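Long-range contacts in autoinducer 2-binding protein LsrB (Clostridium saccharobutylicum DSM 13864, PDB 6DSP), which binds the quorum-sensing signal autoinducer 2 as a solute-binding receptor of the LsrB family: residues S66-I71 against A90-A95; V117-V122 against D323-V328; K155-Y160 against D192-N197; G269-G274 against V329-R334. All blocks are in the same frame, centred on the assembly; numbering follows the deposited sequence.

Contact 1 (S66-I71 against A90-A95); sequences SQVSVI and AGVKDA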
loop_
_atom_site.group_PDB
_atom_site.type_symbol
_atom_site.label_atom_id
_atom_site.label_comp_id
_atom_site.label_asym_id
_atom_site.label_seq_id
_atom_site.Cartn_x
_atom_site.Cartn_y
_atom_site.Cartn_z
ATOM N N SER A 66 -5.090 18.072 0.775
ATOM C CA SER A 66 -4.863 18.086 -0.657
ATOM C C SER A 66 -5.800 17.132 -1.362
ATOM O O SER A 66 -6.338 17.457 -2.429
ATOM C CB SER A 66 -3.454 17.704 -0.983
ATOM O OG SER A 66 -3.317 17.692 -2.376
ATOM N N GLN A 67 -6.003 15.930 -0.799
ATOM C CA GLN A 67 -6.891 14.974 -1.469
ATOM C C GLN A 67 -8.323 15.494 -1.522
ATOM O O GLN A 67 -9.003 15.319 -2.548
ATOM C CB GLN A 67 -6.846 13.589 -0.820
ATOM C CG GLN A 67 -5.487 12.925 -0.970
ATOM C CD GLN A 67 -5.563 11.454 -0.608
ATOM O OE1 GLN A 67 -6.107 11.090 0.453
ATOM N NE2 GLN A 67 -5.062 10.600 -1.470
ATOM N N VAL A 68 -8.786 16.190 -0.458
ATOM C CA VAL A 68 -10.111 16.799 -0.504
ATOM C C VAL A 68 -10.188 17.773 -1.673
ATOM O O VAL A 68 -11.193 17.809 -2.392
ATOM C CB VAL A 68 -10.420 17.498 0.832
ATOM C CG1 VAL A 68 -11.653 18.374 0.701
ATOM C CG2 VAL A 68 -10.624 16.462 1.937
ATOM N N SER A 69 -9.136 18.591 -1.862
ATOM C CA SER A 69 -9.170 19.560 -2.956
ATOM C C SER A 69 -9.230 18.843 -4.293
ATOM O O SER A 69 -9.954 19.278 -5.203
ATOM C CB SER A 69 -7.931 20.451 -2.955
ATOM O OG SER A 69 -7.990 21.314 -4.111
ATOM N N VAL A 70 -8.470 17.753 -4.449
ATOM C CA VAL A 70 -8.494 17.008 -5.704
ATOM C C VAL A 70 -9.877 16.409 -5.949
ATOM O O VAL A 70 -10.413 16.477 -7.071
ATOM C CB VAL A 70 -7.409 15.909 -5.704
ATOM C CG1 VAL A 70 -7.551 15.000 -6.907
ATOM C CG2 VAL A 70 -5.999 16.510 -5.643
ATOM N N ILE A 71 -10.471 15.804 -4.912
ATOM C CA ILE A 71 -11.823 15.245 -5.029
ATOM C C ILE A 71 -12.816 16.334 -5.432
ATOM O O ILE A 71 -13.592 16.154 -6.374
ATOM C CB ILE A 71 -12.244 14.604 -3.689
ATOM C CG1 ILE A 71 -11.377 13.363 -3.408
ATOM C CG2 ILE A 71 -13.742 14.264 -3.698
ATOM C CD1 ILE A 71 -11.386 12.982 -1.934
ATOM N N ALA A 90 -10.621 9.554 7.646
ATOM C CA ALA A 90 -11.526 10.505 8.260
ATOM C C ALA A 90 -11.487 11.827 7.521
ATOM O O ALA A 90 -12.514 12.494 7.385
ATOM C CB ALA A 90 -11.182 10.688 9.740
ATOM N N GLY A 91 -10.315 12.230 7.042
ATOM C CA GLY A 91 -10.156 13.524 6.391
ATOM C C GLY A 91 -10.738 13.624 5.010
ATOM O O GLY A 91 -10.806 14.734 4.477
ATOM N N VAL A 92 -11.187 12.529 4.413
ATOM C CA VAL A 92 -11.851 12.621 3.118
ATOM C C VAL A 92 -13.299 12.177 3.171
ATOM O O VAL A 92 -13.976 12.194 2.131
ATOM C CB VAL A 92 -11.104 11.849 2.013
ATOM C CG1 VAL A 92 -9.781 12.532 1.719
ATOM C CG2 VAL A 92 -10.960 10.374 2.386
ATOM N N LYS A 93 -13.806 11.801 4.344
ATOM C CA LYS A 93 -15.169 11.279 4.433
ATOM C C LYS A 93 -16.189 12.284 3.883
ATOM O O LYS A 93 -17.046 11.934 3.058
ATOM C CB LYS A 93 -15.498 10.862 5.869
ATOM C CG LYS A 93 -16.818 10.129 6.018
ATOM C CD LYS A 93 -17.061 9.716 7.444
ATOM C CE LYS A 93 -18.301 8.845 7.514
ATOM N NZ LYS A 93 -18.680 8.480 8.897
ATOM N N ASP A 94 -16.143 13.542 4.359
ATOM C CA ASP A 94 -17.134 14.532 3.931
ATOM C C ASP A 94 -17.039 14.808 2.433
ATOM O O ASP A 94 -18.068 14.912 1.743
ATOM C CB ASP A 94 -16.968 15.841 4.694
ATOM C CG ASP A 94 -17.302 15.724 6.166
ATOM O OD1 ASP A 94 -17.845 14.712 6.639
ATOM O OD2 ASP A 94 -17.010 16.694 6.879
ATOM N N ALA A 95 -15.825 14.903 1.891
ATOM C CA ALA A 95 -15.701 15.170 0.466
ATOM C C ALA A 95 -16.268 14.013 -0.354
ATOM O O ALA A 95 -16.835 14.230 -1.432
ATOM C CB ALA A 95 -14.232 15.389 0.124
#
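Gln67 is the first residue of 66-71 to meet the neighbouring helix, and it does so with its aliphatic part: CB lies 4.0 Å from CG1 of Val92. Its chain then runs on, extended, past that methyl to a buried amide whose bonds go to loop residues, OE1 taking the N-H of Val87 and NE2 giving to Ser85 O and Pro28 O. One residue on, Val68 straddles the contact with both methyls. CG1, anti to the backbone N (chi1 168°), rests 4.0 Å from Ala95 CB, while CG2 presses to 3.1 Å from the carbonyl O of Gly91, a tight fit for a methyl against an oxygen. The same CG2 also lies against Val92 CG1, and the two valine side chains pass with their directions reversed. A turn later comes Ile71. The Ile71 side chain crosses that of Val92 nearly at right angles, CD1 4.0 Å from CG1, and CG2 branches the other way to sit 4.0 Å from Ala95 CB. Val92 CG1 is thus enclosed by Gln67, Val68 and Ile71.

These are two neighbouring helices of the periplasmic-binding-protein alpha/beta fold, 64-76 and 89-101. They run nearly parallel, with segment axes 9.1 Å apart and crossing at -20°, and both lay side chains on strand 81-84. No hydrogen bond spans the interface, so cohesion between the segments rests on methyl packing, and the buried Gln67 amide ties this helix to the loops after strands 23-27 and 81-84.

Contact 2 (V117-V122 against D323-V328); sequences VRKVMV and DTSSGV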
loop_
_atom_site.group_PDB
_atom_site.type_symbol
_atom_site.label_atom_id
_atom_site.label_comp_id
_atom_site.label_asym_id
_atom_site.label_seq_id
_atom_site.Cartn_x
_atom_site.Cartn_y
_atom_site.Cartn_z
ATOM N N VAL A 117 -18.828 5.119 2.716
ATOM C CA VAL A 117 -18.722 6.214 1.756
ATOM C C VAL A 117 -17.999 5.803 0.479
ATOM O O VAL A 117 -17.609 6.660 -0.314
ATOM C CB VAL A 117 -18.140 7.504 2.366
ATOM C CG1 VAL A 117 -18.951 7.911 3.590
ATOM C CG2 VAL A 117 -16.668 7.369 2.718
ATOM N N ARG A 118 -17.836 4.505 0.234
ATOM C CA ARG A 118 -17.373 4.045 -1.071
ATOM C C ARG A 118 -18.060 2.720 -1.394
ATOM O O ARG A 118 -18.542 2.012 -0.500
ATOM C CB ARG A 118 -15.843 3.880 -1.088
ATOM C CG ARG A 118 -15.241 2.918 0.032
ATOM C CD ARG A 118 -15.277 1.513 -0.439
ATOM N NE ARG A 118 -14.623 0.619 0.534
ATOM C CZ ARG A 118 -15.196 -0.504 0.959
ATOM N NH1 ARG A 118 -16.413 -0.858 0.527
ATOM N NH2 ARG A 118 -14.521 -1.285 1.767
ATOM N N LYS A 119 -18.082 2.371 -2.678
ATOM C CA LYS A 119 -18.768 1.166 -3.137
ATOM C C LYS A 119 -17.864 -0.059 -3.087
ATOM O O LYS A 119 -18.145 -1.006 -2.363
ATOM C CB LYS A 119 -19.417 1.367 -4.524
ATOM C CG LYS A 119 -20.384 2.575 -4.595
ATOM C CD LYS A 119 -21.216 2.730 -3.326
ATOM C CE LYS A 119 -22.200 1.606 -3.118
ATOM N NZ LYS A 119 -23.000 1.742 -1.804
ATOM N N VAL A 120 -16.765 -0.038 -3.803
ATOM C CA VAL A 120 -15.845 -1.160 -3.848
ATOM C C VAL A 120 -14.449 -0.644 -3.532
ATOM O O VAL A 120 -14.049 0.444 -3.978
ATOM C CB VAL A 120 -15.842 -1.804 -5.248
ATOM C CG1 VAL A 120 -14.738 -2.858 -5.384
ATOM C CG2 VAL A 120 -17.201 -2.441 -5.527
ATOM N N MET A 121 -13.709 -1.428 -2.765
ATOM C CA MET A 121 -12.277 -1.251 -2.504
ATOM C C MET A 121 -11.503 -2.361 -3.213
ATOM O O MET A 121 -11.878 -3.526 -3.078
ATOM C CB MET A 121 -12.052 -1.383 -0.998
ATOM C CG MET A 121 -10.608 -1.594 -0.561
ATOM S SD MET A 121 -9.550 -0.164 -0.854
ATOM C CE MET A 121 -8.033 -0.867 -0.238
ATOM N N VAL A 122 -10.473 -2.013 -4.005
ATOM C CA VAL A 122 -9.566 -3.003 -4.586
ATOM C C VAL A 122 -8.294 -3.059 -3.759
ATOM O O VAL A 122 -7.465 -2.135 -3.771
ATOM C CB VAL A 122 -9.269 -2.755 -6.070
ATOM C CG1 VAL A 122 -8.329 -3.834 -6.576
ATOM C CG2 VAL A 122 -10.586 -2.787 -6.853
ATOM N N ASP A 323 -24.514 -3.751 4.538
ATOM C CA ASP A 323 -24.818 -3.197 3.214
ATOM C C ASP A 323 -24.082 -4.012 2.149
ATOM O O ASP A 323 -22.866 -3.893 1.992
ATOM C CB ASP A 323 -24.402 -1.729 3.169
ATOM C CG ASP A 323 -24.664 -1.074 1.833
ATOM O OD1 ASP A 323 -25.195 -1.704 0.892
ATOM O OD2 ASP A 323 -24.341 0.129 1.744
ATOM N N THR A 324 -24.814 -4.836 1.409
ATOM C CA THR A 324 -24.133 -5.668 0.430
ATOM C C THR A 324 -23.746 -4.912 -0.832
ATOM O O THR A 324 -23.155 -5.522 -1.719
ATOM C CB THR A 324 -24.942 -6.907 0.063
ATOM O OG1 THR A 324 -26.150 -6.455 -0.520
ATOM C CG2 THR A 324 -25.237 -7.784 1.287
ATOM N N SER A 325 -24.035 -3.609 -0.938
ATOM C CA SER A 325 -23.522 -2.817 -2.049
ATOM C C SER A 325 -22.133 -2.267 -1.760
ATOM O O SER A 325 -21.581 -1.528 -2.587
ATOM C CB SER A 325 -24.450 -1.655 -2.371
ATOM O OG SER A 325 -24.446 -0.664 -1.355
ATOM N N SER A 326 -21.547 -2.624 -0.623
ATOM C CA SER A 326 -20.235 -2.127 -0.221
ATOM C C SER A 326 -19.352 -3.349 -0.003
ATOM O O SER A 326 -19.707 -4.213 0.802
ATOM C CB SER A 326 -20.382 -1.309 1.065
ATOM O OG SER A 326 -19.102 -0.929 1.550
ATOM N N GLY A 327 -18.227 -3.439 -0.700
ATOM C CA GLY A 327 -17.410 -4.631 -0.592
ATOM C C GLY A 327 -16.005 -4.446 -1.126
ATOM O O GLY A 327 -15.596 -3.339 -1.500
ATOM N N VAL A 328 -15.273 -5.562 -1.179
ATOM C CA VAL A 328 -13.831 -5.559 -1.422
ATOM C C VAL A 328 -13.487 -6.582 -2.496
ATOM O O VAL A 328 -13.970 -7.724 -2.460
ATOM C CB VAL A 328 -13.090 -5.915 -0.107
ATOM C CG1 VAL A 328 -11.583 -6.105 -0.339
ATOM C CG2 VAL A 328 -13.371 -4.897 0.986
#
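Lys119 and Ser326 face each other where two parallel strands, 120-123 and 327-330, come together in the mixed sheet of this periplasmic binding protein. The backbone carries the pairing: Gly327 N gives to Lys119 O at 2.9 Å, and Gly327 O takes the N-H of Met121 at 3.0 Å, so Gly327 is held through both its N-H and its C=O.

The Lys119 side chain starts out pointing away from 323-328 and returns. CB is 4.1 Å from Ser325 O; the chain then folds at chi2 (-39°) and chi3 (-67°), which brings CE to 3.2 Å from that same carbonyl O and sets NZ down on Ser325 OG, a hydrogen bond of 2.8 Å. Asp323 OD2 is near NZ, though beyond salt-bridge range.

The Arg118 guanidinium, for its part, lies with one face over Gly327 O. Asp112 forms a salt bridge with its NH2, and Asn312 also accepts from that nitrogen; Asn312 bonds Ser326 OG as well.

Asp323 opens an Asx turn: its OD1 takes both Ser325 OG, at 2.6 Å, and Ser325 N, at 2.9 Å, the two reaching it from the same face of the carboxylate.

Contact 3 (K155-Y160 against D192-N197); sequences KYCWHY and DNYYSN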
loop_
_atom_site.group_PDB
_atom_site.type_symbol
_atom_site.label_atom_id
_atom_site.label_comp_id
_atom_site.label_asym_id
_atom_site.label_seq_id
_atom_site.Cartn_x
_atom_site.Cartn_y
_atom_site.Cartn_z
ATOM N N LYS A 155 15.950 -7.217 17.840
ATOM C CA LYS A 155 15.541 -5.842 18.074
ATOM C C LYS A 155 15.004 -5.267 16.770
ATOM O O LYS A 155 15.661 -5.355 15.723
ATOM C CB LYS A 155 16.740 -5.015 18.541
ATOM C CG LYS A 155 17.150 -5.314 19.981
ATOM C CD LYS A 155 18.258 -4.377 20.451
ATOM C CE LYS A 155 18.498 -4.549 21.935
ATOM N NZ LYS A 155 19.492 -3.598 22.481
ATOM N N TYR A 156 13.797 -4.722 16.813
ATOM C CA TYR A 156 13.187 -4.265 15.565
ATOM C C TYR A 156 12.284 -3.064 15.821
ATOM O O TYR A 156 11.955 -2.720 16.958
ATOM C CB TYR A 156 12.374 -5.388 14.902
ATOM C CG TYR A 156 11.072 -5.630 15.611
ATOM C CD1 TYR A 156 11.004 -6.416 16.779
ATOM C CD2 TYR A 156 9.899 -5.066 15.140
ATOM C CE1 TYR A 156 9.802 -6.591 17.428
ATOM C CE2 TYR A 156 8.701 -5.249 15.796
ATOM C CZ TYR A 156 8.657 -5.979 16.927
ATOM O OH TYR A 156 7.456 -6.153 17.560
ATOM N N CYS A 157 11.867 -2.437 14.724
ATOM C CA CYS A 157 10.765 -1.474 14.791
ATOM C C CYS A 157 10.159 -1.347 13.412
ATOM O O CYS A 157 10.662 -1.910 12.433
ATOM C CB CYS A 157 11.221 -0.088 15.309
ATOM S SG CYS A 157 12.228 0.892 14.189
ATOM N N TRP A 158 9.066 -0.579 13.345
ATOM C CA TRP A 158 8.358 -0.273 12.108
ATOM C C TRP A 158 8.633 1.179 11.707
ATOM O O TRP A 158 8.716 2.069 12.569
ATOM C CB TRP A 158 6.838 -0.442 12.292
ATOM C CG TRP A 158 6.400 -1.829 12.631
ATOM C CD1 TRP A 158 6.521 -2.459 13.838
ATOM C CD2 TRP A 158 5.711 -2.733 11.767
ATOM N NE1 TRP A 158 5.972 -3.723 13.756
ATOM C CE2 TRP A 158 5.463 -3.912 12.499
ATOM C CE3 TRP A 158 5.272 -2.659 10.444
ATOM C CZ2 TRP A 158 4.830 -5.023 11.936
ATOM C CZ3 TRP A 158 4.640 -3.744 9.886
ATOM C CH2 TRP A 158 4.406 -4.908 10.628
ATOM N N HIS A 159 8.812 1.400 10.405
ATOM C CA HIS A 159 9.026 2.735 9.809
ATOM C C HIS A 159 8.081 2.829 8.618
ATOM O O HIS A 159 8.244 2.105 7.631
ATOM C CB HIS A 159 10.493 2.886 9.368
ATOM C CG HIS A 159 10.778 4.157 8.610
ATOM N ND1 HIS A 159 12.001 4.400 8.012
ATOM C CD2 HIS A 159 9.992 5.230 8.316
ATOM C CE1 HIS A 159 11.960 5.570 7.388
ATOM N NE2 HIS A 159 10.754 6.090 7.554
ATOM N N TYR A 160 7.071 3.691 8.724
ATOM C CA TYR A 160 6.128 3.829 7.607
ATOM C C TYR A 160 5.661 5.281 7.524
ATOM O O TYR A 160 6.347 6.196 7.988
ATOM C CB TYR A 160 5.057 2.733 7.643
ATOM C CG TYR A 160 4.207 2.580 8.881
ATOM C CD1 TYR A 160 4.674 1.904 10.000
ATOM C CD2 TYR A 160 2.896 3.054 8.891
ATOM C CE1 TYR A 160 3.836 1.680 11.094
ATOM C CE2 TYR A 160 2.079 2.852 9.996
ATOM C CZ TYR A 160 2.563 2.162 11.086
ATOM O OH TYR A 160 1.762 1.911 12.165
ATOM N N ASP A 192 6.247 3.340 19.321
ATOM C CA ASP A 192 5.452 4.409 18.702
ATOM C C ASP A 192 5.497 4.337 17.178
ATOM O O ASP A 192 4.636 4.930 16.516
ATOM C CB ASP A 192 6.028 5.775 19.076
ATOM C CG ASP A 192 5.665 6.233 20.475
ATOM O OD1 ASP A 192 4.850 5.580 21.158
ATOM O OD2 ASP A 192 6.201 7.296 20.871
ATOM N N ASN A 193 6.459 3.612 16.613
ATOM C CA ASN A 193 6.773 3.572 15.193
ATOM C C ASN A 193 7.446 4.864 14.759
ATOM O O ASN A 193 7.283 5.911 15.391
ATOM C CB ASN A 193 5.570 3.345 14.282
ATOM C CG ASN A 193 4.710 2.190 14.719
ATOM O OD1 ASN A 193 5.198 1.085 14.976
ATOM N ND2 ASN A 193 3.402 2.419 14.748
ATOM N N TYR A 194 8.206 4.779 13.688
ATOM C CA TYR A 194 8.762 5.956 13.043
ATOM C C TYR A 194 7.965 6.280 11.786
ATOM O O TYR A 194 7.618 5.389 11.006
ATOM C CB TYR A 194 10.231 5.731 12.698
ATOM C CG TYR A 194 11.164 5.856 13.881
ATOM C CD1 TYR A 194 11.502 4.740 14.669
ATOM C CD2 TYR A 194 11.735 7.081 14.196
ATOM C CE1 TYR A 194 12.385 4.853 15.721
ATOM C CE2 TYR A 194 12.632 7.205 15.255
ATOM C CZ TYR A 194 12.940 6.090 16.013
ATOM O OH TYR A 194 13.818 6.201 17.054
ATOM N N TYR A 195 7.735 7.573 11.573
ATOM C CA TYR A 195 6.899 8.043 10.470
ATOM C C TYR A 195 7.658 9.053 9.619
ATOM O O TYR A 195 8.267 9.993 10.145
ATOM C CB TYR A 195 5.616 8.710 10.996
ATOM C CG TYR A 195 4.768 7.751 11.790
ATOM C CD1 TYR A 195 4.271 6.574 11.199
ATOM C CD2 TYR A 195 4.409 8.042 13.114
ATOM C CE1 TYR A 195 3.482 5.670 11.949
ATOM C CE2 TYR A 195 3.634 7.156 13.862
ATOM C CZ TYR A 195 3.163 5.985 13.276
ATOM O OH TYR A 195 2.376 5.118 14.000
ATOM N N SER A 196 7.599 8.873 8.292
ATOM C CA SER A 196 8.272 9.794 7.370
ATOM C C SER A 196 7.338 10.439 6.353
ATOM O O SER A 196 7.814 11.188 5.480
ATOM C CB SER A 196 9.505 9.172 6.709
ATOM O OG SER A 196 9.207 7.900 6.159
ATOM N N ASN A 197 6.038 10.241 6.483
ATOM C CA ASN A 197 5.056 11.100 5.830
ATOM C C ASN A 197 5.096 11.039 4.316
ATOM O O ASN A 197 4.615 11.967 3.642
ATOM C CB ASN A 197 5.145 12.538 6.355
ATOM C CG ASN A 197 5.088 12.560 7.855
ATOM O OD1 ASN A 197 4.101 12.154 8.420
ATOM N ND2 ASN A 197 6.147 13.004 8.492
HETATM O O HOH W 1 7.619 0.041 15.807
#
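The Tyr160 ring receives the edge of Tyr195 on one face, a T-shaped pair with planes at 88° and centroids 5.2 Å apart. Tyr195 CE1 does the touching, 3.7 Å from Tyr160 CE2 and offset toward the rim, while Trp158 CB lies in plane at the edge of the Tyr160 ring. Asn193 crosses Tyr160 obliquely; its ND2 gives a nearly straight hydrogen bond (177°) to Tyr195 OH, in the plane of the amide, at 3.0 Å. The amide oxygen, OD1, sits beside Trp158 CB and accepts from Gln172, and a water links it to Trp158 N. On the opposite side of the sheet the His159 imidazole meets Ser196 at its edge, NE2 to OG 2.8 Å, while ND1 bonds Gln231. Cys157 SG approaches Tyr194 obliquely, 3.9 Å from CD1.

Under these groups, strands 155-160 and 187-195 pair in parallel across a beta-alpha-beta crossover whose helix is 166-182. Trp158 O takes Tyr194 N at 3.0 Å, Tyr194 O takes Tyr160 N at 2.9 Å, and Tyr160 O takes Ser196 N.

Tyr160 OH reaches Asn169, and the ring packs on Gln168 and Asn223, both residues of the autoinducer pocket. Stacking and backbone bonding together fix Tyr160 as a probable second-shell support for that pocket.

Contact 4 (G269-G274 against V329-R334); sequences GLWDCG and VLLPER. With PAV ((2R,4S)-2-methyl-2,3,3,4-tetrahydroxytetrahydrofuran), chain C.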
loop_
_atom_site.group_PDB
_atom_site.type_symbol
_atom_site.label_atom_id
_atom_site.label_comp_id
_atom_site.label_asym_id
_atom_site.label_seq_id
_atom_site.Cartn_x
_atom_site.Cartn_y
_atom_site.Cartn_z
ATOM N N GLY A 269 8.952 -6.805 -0.734
ATOM C CA GLY A 269 7.795 -7.301 -1.448
ATOM C C GLY A 269 6.922 -6.225 -2.058
ATOM O O GLY A 269 7.064 -5.025 -1.782
ATOM N N LEU A 270 5.980 -6.691 -2.868
ATOM C CA LEU A 270 4.880 -5.858 -3.353
ATOM C C LEU A 270 3.862 -6.799 -3.979
ATOM O O LEU A 270 3.566 -7.860 -3.409
ATOM C CB LEU A 270 5.339 -4.745 -4.313
ATOM C CG LEU A 270 4.338 -3.565 -4.340
ATOM C CD1 LEU A 270 4.447 -2.647 -3.123
ATOM C CD2 LEU A 270 4.495 -2.778 -5.647
ATOM N N TRP A 271 3.298 -6.398 -5.111
ATOM C CA TRP A 271 2.175 -7.037 -5.792
ATOM C C TRP A 271 2.044 -6.235 -7.085
ATOM O O TRP A 271 2.758 -5.242 -7.284
ATOM C CB TRP A 271 0.884 -6.961 -4.931
ATOM C CG TRP A 271 0.594 -5.567 -4.436
ATOM C CD1 TRP A 271 -0.041 -4.570 -5.136
ATOM C CD2 TRP A 271 0.990 -4.984 -3.185
ATOM N NE1 TRP A 271 -0.063 -3.406 -4.403
ATOM C CE2 TRP A 271 0.561 -3.626 -3.196
ATOM C CE3 TRP A 271 1.627 -5.479 -2.041
ATOM C CZ2 TRP A 271 0.768 -2.773 -2.107
ATOM C CZ3 TRP A 271 1.835 -4.622 -0.965
ATOM C CH2 TRP A 271 1.410 -3.277 -1.013
ATOM N N ASP A 272 1.121 -6.632 -7.958
ATOM C CA ASP A 272 1.042 -5.990 -9.275
ATOM C C ASP A 272 0.207 -4.720 -9.136
ATOM O O ASP A 272 -1.013 -4.727 -9.301
ATOM C CB ASP A 272 0.463 -6.962 -10.298
ATOM C CG ASP A 272 0.468 -6.415 -11.703
ATOM O OD1 ASP A 272 0.582 -5.184 -11.910
ATOM O OD2 ASP A 272 0.326 -7.259 -12.607
ATOM N N CYS A 273 0.872 -3.605 -8.794
ATOM C CA CYS A 273 0.118 -2.380 -8.554
ATOM C C CYS A 273 -0.449 -1.778 -9.835
ATOM O O CYS A 273 -1.439 -1.047 -9.760
ATOM C CB CYS A 273 0.942 -1.353 -7.771
ATOM S SG CYS A 273 2.349 -0.705 -8.685
ATOM N N GLY A 274 0.142 -2.068 -11.002
ATOM C CA GLY A 274 -0.448 -1.633 -12.257
ATOM C C GLY A 274 -1.788 -2.281 -12.517
ATOM O O GLY A 274 -2.755 -1.599 -12.864
ATOM N N VAL A 329 -12.595 -6.208 -3.412
ATOM C CA VAL A 329 -11.975 -7.147 -4.344
ATOM C C VAL A 329 -10.520 -7.281 -3.920
ATOM O O VAL A 329 -9.839 -6.270 -3.723
ATOM C CB VAL A 329 -12.081 -6.632 -5.789
ATOM C CG1 VAL A 329 -11.228 -7.465 -6.720
ATOM C CG2 VAL A 329 -13.541 -6.626 -6.232
ATOM N N LEU A 330 -10.052 -8.521 -3.752
ATOM C CA LEU A 330 -8.682 -8.811 -3.328
ATOM C C LEU A 330 -7.818 -9.245 -4.509
ATOM O O LEU A 330 -8.223 -10.105 -5.301
ATOM C CB LEU A 330 -8.708 -9.954 -2.299
ATOM C CG LEU A 330 -9.277 -9.544 -0.931
ATOM C CD1 LEU A 330 -9.642 -10.759 -0.071
ATOM C CD2 LEU A 330 -8.323 -8.604 -0.199
ATOM N N LEU A 331 -6.589 -8.724 -4.583
ATOM C CA LEU A 331 -5.642 -9.271 -5.544
ATOM C C LEU A 331 -5.334 -10.726 -5.194
ATOM O O LEU A 331 -5.178 -11.065 -4.009
ATOM C CB LEU A 331 -4.337 -8.491 -5.481
ATOM C CG LEU A 331 -4.388 -7.053 -5.986
ATOM C CD1 LEU A 331 -2.967 -6.530 -6.020
ATOM C CD2 LEU A 331 -5.056 -6.950 -7.358
ATOM N N PRO A 332 -5.199 -11.600 -6.195
ATOM C CA PRO A 332 -4.931 -13.012 -5.913
ATOM C C PRO A 332 -3.515 -13.323 -5.475
ATOM O O PRO A 332 -3.280 -14.420 -4.956
ATOM C CB PRO A 332 -5.235 -13.700 -7.253
ATOM C CG PRO A 332 -5.005 -12.668 -8.277
ATOM C CD PRO A 332 -5.467 -11.367 -7.624
ATOM N N GLU A 333 -2.551 -12.442 -5.690
ATOM C CA GLU A 333 -1.201 -12.807 -5.297
ATOM C C GLU A 333 -0.405 -11.577 -4.905
ATOM O O GLU A 333 -0.714 -10.455 -5.312
ATOM C CB GLU A 333 -0.461 -13.654 -6.338
ATOM C CG GLU A 333 0.103 -12.878 -7.475
ATOM C CD GLU A 333 0.657 -13.793 -8.559
ATOM O OE1 GLU A 333 0.421 -15.017 -8.487
ATOM O OE2 GLU A 333 1.317 -13.281 -9.489
ATOM N N ARG A 334 0.583 -11.799 -4.056
ATOM C CA ARG A 334 1.620 -10.840 -3.714
ATOM C C ARG A 334 2.967 -11.427 -4.117
ATOM O O ARG A 334 3.083 -12.631 -4.391
ATOM C CB ARG A 334 1.555 -10.468 -2.223
ATOM C CG ARG A 334 0.264 -9.700 -1.901
ATOM C CD ARG A 334 -0.484 -10.277 -0.708
ATOM N NE ARG A 334 -1.024 -11.595 -1.004
ATOM C CZ ARG A 334 -2.145 -11.819 -1.678
ATOM N NH1 ARG A 334 -2.889 -10.819 -2.147
ATOM N NH2 ARG A 334 -2.517 -13.072 -1.896
HETATM O O2 PAV C . 3.182 0.132 1.179
HETATM C C2 PAV C . 2.630 0.925 0.107
HETATM C C1 PAV C . 3.132 0.478 -1.283
HETATM O O5 PAV C . 3.303 2.291 0.286
HETATM C C5 PAV C . 2.481 3.215 -0.283
HETATM C C4 PAV C . 1.156 2.513 -0.632
HETATM O O4 PAV C . 0.047 3.317 -0.243
HETATM C C3 PAV C . 1.292 1.196 0.140
HETATM O O3 PAV C . 0.571 0.177 -0.498
HETATM O O13 PAV C . 0.868 1.369 1.473
HETATM O O HOH W 2 -0.161 -9.145 -7.617
#
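Van der Waals contacts come first: Leu331 CD1 is 3.6 Å from Trp271 CD1, and the two side chains cross at about a right angle. The Trp271 CB is also 4.1 Å from Arg334 CG, and Arg334 CB lies 3.5 Å from Leu270 O. Leu270 itself folds back over the indole, its CG 3.8 Å above the plane and centred on the ring. Phe250 meets the Trp271 ring edge-to-face, and Leu130 packs on it as well.

The polar link between 269-274 and 329-334 is a water. It accepts from Asp272 N at 2.8 Å and donates to Glu333 O at 2.7 Å, joining two backbones that make no direct hydrogen bond here.

Both segments probably lie in the chain crossings between the two lobes, as in other periplasmic binding proteins. Strand 268-270 pairs antiparallel with 335-337, consistent with a hinge, and helix 273-288 starts at once, Asp272 being its N-cap with OD1 accepting from Ile275 N.

Arg334 is held at its far end. Bends at chi2 and chi3 turn the guanidinium back toward its own segment, where NH1, with the acceptor in the guanidinium plane, gives to Leu331 O; NH1 also gives to Gln124 O.

Leu270 CD1 packs on the methyl C1 of the bound autoinducer at 3.9 Å. In Trp271, chi1 of 50° sets CG between the backbone N and the carbonyl carbon and sends the six-membered ring toward the ligand, edge first; CZ2 comes to 3.4 Å from the ligand's O3, close to the indole plane.

Overall arrangement
From the N terminus, contact 1 closes a short loop first, joining helices 64-76 and 89-101 over the eight-stranded sheet of one lobe. Contact 2 opens at 117-122 and does not close until 323-328, a loop of some two hundred residues. Contact 3 is nested inside it, knitting the edge of the four-stranded sheet in the other lobe. Contact 4 opens within that loop at 269-274 but closes past its end, so contacts 2 and 4 cross; both use strand 327-330. Lys93 touches Val117 where contacts 1 and 2 meet. Contacts 2 and 3 lie on opposite sides of the chain's centre, and contact 4 borders the autoinducer.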